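Local atomic coordinates of folylpolyglutamate synthase protein FOLC (PDB entry 2VOR), a protein that probably adds L-glutamate to dihydropteroate and to tetrahydrofolates at the expense of ATP, making dihydrofolate and folylpolyglutamates. Residues H90-R95 against S109-P114. Sequence-based numbering, arbitrary orientation.
Sequences HRRTGR and SIDGKP
A bend at chi3 (67°) turns the guanidinium of R92 toward D111, whose CG is anti to its own carbonyl carbon (chi1 -57°), and the two charged groups meet edge on. Their planes lie 19° apart: NH1 reaches OD2 on its syn side at 3.1 Å in a salt bridge, while NE to OD1, at 3.4 Å, is a weaker second bond. The methyl CG2 of I110 packs against the same NH1.

Beyond the salt bridge, toward R95, the backbones pair as an antiparallel hairpin. D111 N bonds to T93 O (2.9 Å), and R95 and S109 form a hydrogen-bonded pair, with S109 N to R95 O at 2.8 Å. The type I' turn from I110 to K113 then leads to the edge strand 113-114 of the Mur ligase-type central sheet. One water bridges T93 OG1 and G112 N; another joins R95 NH2, S109 OG and, weakly, G112 O. The R95 guanidinium lies with one face over S109 CB, and D83 of helix 75-88 binds both its NE and T93 OG1.

Charge pairing thus closes the open end of the hairpin, where strand 108-110 runs into its turn, whereas water and D83 hold the side chain of R95, about 7 Å from that of the ADP-binding T76, and the D83 carboxylate probably offsets its charge.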
ATOM      1  N   HIS A  90     -21.886   6.006  -3.636  1.00 33.12           N
ATOM      2  CA  HIS A  90     -22.556   5.511  -4.832  1.00 35.16           C
ATOM      3  C   HIS A  90     -22.057   5.851  -6.262  1.00 35.96           C
ATOM      4  O   HIS A  90     -22.761   5.572  -7.272  1.00 35.59           O
ATOM      5  CB  HIS A  90     -24.029   5.851  -4.707  1.00 37.37           C
ATOM      6  CG  HIS A  90     -24.594   5.357  -3.434  1.00 37.98           C
ATOM      7  ND1 HIS A  90     -24.642   4.002  -3.144  1.00 35.24           N
ATOM      8  CD2 HIS A  90     -25.042   6.024  -2.335  1.00 37.47           C
ATOM      9  CE1 HIS A  90     -25.123   3.862  -1.923  1.00 37.89           C
ATOM     10  NE2 HIS A  90     -25.401   5.065  -1.428  1.00 40.14           N
ATOM     11  N   ARG A  91     -20.838   6.374  -6.351  1.00 34.93           N
ATOM     12  CA  ARG A  91     -20.118   6.509  -7.618  1.00 33.29           C
ATOM     13  C   ARG A  91     -19.281   5.255  -7.956  1.00 33.02           C
ATOM     14  O   ARG A  91     -18.743   4.594  -7.068  1.00 34.29           O
ATOM     15  CB  ARG A  91     -19.223   7.719  -7.520  1.00 32.76           C
ATOM     16  CG  ARG A  91     -19.897   8.982  -7.886  1.00 32.82           C
ATOM     17  CD  ARG A  91     -20.879   9.409  -6.810  1.00 35.31           C
ATOM     18  NE  ARG A  91     -21.237  10.831  -6.951  1.00 36.47           N
ATOM     19  CZ  ARG A  91     -22.037  11.460  -6.109  1.00 37.50           C
ATOM     20  NH1 ARG A  91     -22.557  10.784  -5.087  1.00 39.72           N
ATOM     21  NH2 ARG A  91     -22.288  12.746  -6.250  1.00 35.85           N
ATOM     22  N   ARG A  92     -19.190   4.900  -9.230  1.00 32.76           N
ATOM     23  CA  ARG A  92     -18.439   3.715  -9.634  1.00 32.94           C
ATOM     24  C   ARG A  92     -16.947   4.060  -9.591  1.00 31.48           C
ATOM     25  O   ARG A  92     -16.532   5.087 -10.098  1.00 29.80           O
ATOM     26  CB  ARG A  92     -18.733   3.300 -11.039  1.00 33.33           C
ATOM     27  CG  ARG A  92     -20.111   3.014 -11.467  1.00 39.35           C
ATOM     28  CD  ARG A  92     -20.021   2.223 -12.899  1.00 46.66           C
ATOM     29  NE  ARG A  92     -19.424   0.877 -12.768  1.00 50.04           N
ATOM     30  CZ  ARG A  92     -19.148   0.058 -13.777  1.00 51.50           C
ATOM     31  NH1 ARG A  92     -18.627  -1.159 -13.552  1.00 51.62           N
ATOM     32  NH2 ARG A  92     -19.410   0.440 -15.013  1.00 51.52           N
ATOM     33  N   THR A  93     -16.155   3.218  -8.929  1.00 31.30           N
ATOM     34  CA  THR A  93     -14.720   3.482  -8.775  1.00 31.30           C
ATOM     35  C   THR A  93     -13.918   2.516  -9.629  1.00 29.86           C
ATOM     36  O   THR A  93     -14.277   1.360  -9.801  1.00 29.94           O
ATOM     37  CB  THR A  93     -14.266   3.325  -7.334  1.00 30.45           C
ATOM     38  OG1 THR A  93     -14.581   1.986  -6.903  1.00 33.44           O
ATOM     39  CG2 THR A  93     -14.983   4.286  -6.473  1.00 30.59           C
ATOM     40  N   GLY A  94     -12.793   3.004 -10.107  1.00 29.64           N
ATOM     41  CA  GLY A  94     -11.677   2.143 -10.521  1.00 27.80           C
ATOM     42  C   GLY A  94     -10.548   2.448  -9.528  1.00 27.11           C
ATOM     43  O   GLY A  94     -10.413   3.538  -9.075  1.00 27.34           O
ATOM     44  N   ARG A  95      -9.755   1.447  -9.171  1.00 27.27           N
ATOM     45  CA  ARG A  95      -8.674   1.605  -8.254  1.00 27.96           C
ATOM     46  C   ARG A  95      -7.475   0.785  -8.718  1.00 30.83           C
ATOM     47  O   ARG A  95      -7.596  -0.438  -9.019  1.00 31.98           O
ATOM     48  CB  ARG A  95      -9.084   1.228  -6.850  1.00 26.76           C
ATOM     49  CG  ARG A  95      -7.890   0.992  -5.984  1.00 24.70           C
ATOM     50  CD  ARG A  95      -8.201   0.941  -4.552  1.00 24.59           C
ATOM     51  NE  ARG A  95      -9.242  -0.067  -4.123  1.00 26.78           N
ATOM     52  CZ  ARG A  95      -9.142  -1.403  -4.215  1.00 27.08           C
ATOM     53  NH1 ARG A  95      -8.088  -1.954  -4.751  1.00 29.19           N
ATOM     54  NH2 ARG A  95     -10.107  -2.216  -3.756  1.00 30.15           N
ATOM     55  N   SER A 109      -8.788  -2.799  -9.883  1.00 31.04           N
ATOM     56  CA  SER A 109     -10.104  -3.087  -9.353  1.00 33.18           C
ATOM     57  C   SER A 109     -11.193  -2.178  -9.921  1.00 33.20           C
ATOM     58  O   SER A 109     -10.935  -1.041 -10.172  1.00 33.88           O
ATOM     59  CB  SER A 109     -10.129  -2.882  -7.846  1.00 32.88           C
ATOM     60  OG  SER A 109      -9.079  -3.597  -7.240  1.00 40.04           O
ATOM     61  N   ILE A 110     -12.414  -2.686 -10.028  1.00 33.84           N
ATOM     62  CA  ILE A 110     -13.613  -1.949 -10.465  1.00 34.48           C
ATOM     63  C   ILE A 110     -14.702  -2.224  -9.377  1.00 35.59           C
ATOM     64  O   ILE A 110     -14.851  -3.359  -8.957  1.00 34.98           O
ATOM     65  CB  ILE A 110     -14.127  -2.413 -11.840  1.00 34.63           C
ATOM     66  CG1 ILE A 110     -13.015  -2.329 -12.890  1.00 33.96           C
ATOM     67  CG2 ILE A 110     -15.428  -1.571 -12.279  1.00 32.54           C
ATOM     68  CD1 ILE A 110     -12.509  -0.958 -13.064  1.00 30.89           C
ATOM     69  N   ASP A 111     -15.362  -1.182  -8.872  1.00 36.43           N
ATOM     70  CA  ASP A 111     -16.402  -1.338  -7.855  1.00 39.44           C
ATOM     71  C   ASP A 111     -15.911  -1.967  -6.561  1.00 39.25           C
ATOM     72  O   ASP A 111     -16.699  -2.659  -5.889  1.00 40.33           O
ATOM     73  CB  ASP A 111     -17.551  -2.209  -8.387  1.00 40.42           C
ATOM     74  CG  ASP A 111     -18.179  -1.634  -9.701  1.00 45.53           C
ATOM     75  OD1 ASP A 111     -18.458  -0.397  -9.735  1.00 46.53           O
ATOM     76  OD2 ASP A 111     -18.347  -2.426 -10.689  1.00 50.40           O
ATOM     77  N   GLY A 112     -14.642  -1.771  -6.202  1.00 36.79           N
ATOM     78  CA  GLY A 112     -14.139  -2.398  -4.974  1.00 34.65           C
ATOM     79  C   GLY A 112     -13.649  -3.846  -5.149  1.00 33.09           C
ATOM     80  O   GLY A 112     -13.293  -4.454  -4.193  1.00 33.38           O
ATOM     81  N   LYS A 113     -13.599  -4.399  -6.358  1.00 32.30           N
ATOM     82  CA  LYS A 113     -13.221  -5.794  -6.554  1.00 33.19           C
ATOM     83  C   LYS A 113     -12.193  -6.008  -7.645  1.00 32.08           C
ATOM     84  O   LYS A 113     -12.317  -5.440  -8.707  1.00 31.60           O
ATOM     85  CB  LYS A 113     -14.483  -6.666  -6.847  1.00 34.91           C
ATOM     86  CG  LYS A 113     -15.323  -6.899  -5.567  1.00 40.02           C
ATOM     87  CD  LYS A 113     -16.725  -7.409  -5.916  1.00 50.39           C
ATOM     88  N   PRO A 114     -11.184  -6.879  -7.413  1.00 31.59           N
ATOM     89  CA  PRO A 114     -10.224  -7.091  -8.528  1.00 30.96           C
ATOM     90  C   PRO A 114     -10.940  -7.593  -9.774  1.00 30.28           C
ATOM     91  O   PRO A 114     -11.931  -8.306  -9.639  1.00 29.94           O
ATOM     92  CB  PRO A 114      -9.275  -8.181  -7.986  1.00 31.40           C
ATOM     93  CG  PRO A 114      -9.563  -8.325  -6.575  1.00 30.04           C
ATOM     94  CD  PRO A 114     -10.934  -7.780  -6.275  1.00 31.20           C
TER
HETATM   95  O   HOH W   1     -12.609  -0.166  -7.344  1.00 29.76           O
HETATM   96  O   HOH W   2      -6.518  -2.127  -7.148  1.00 19.95           O
HETATM   97  O   HOH W   3     -10.050  -4.796  -4.653  1.00 43.02           O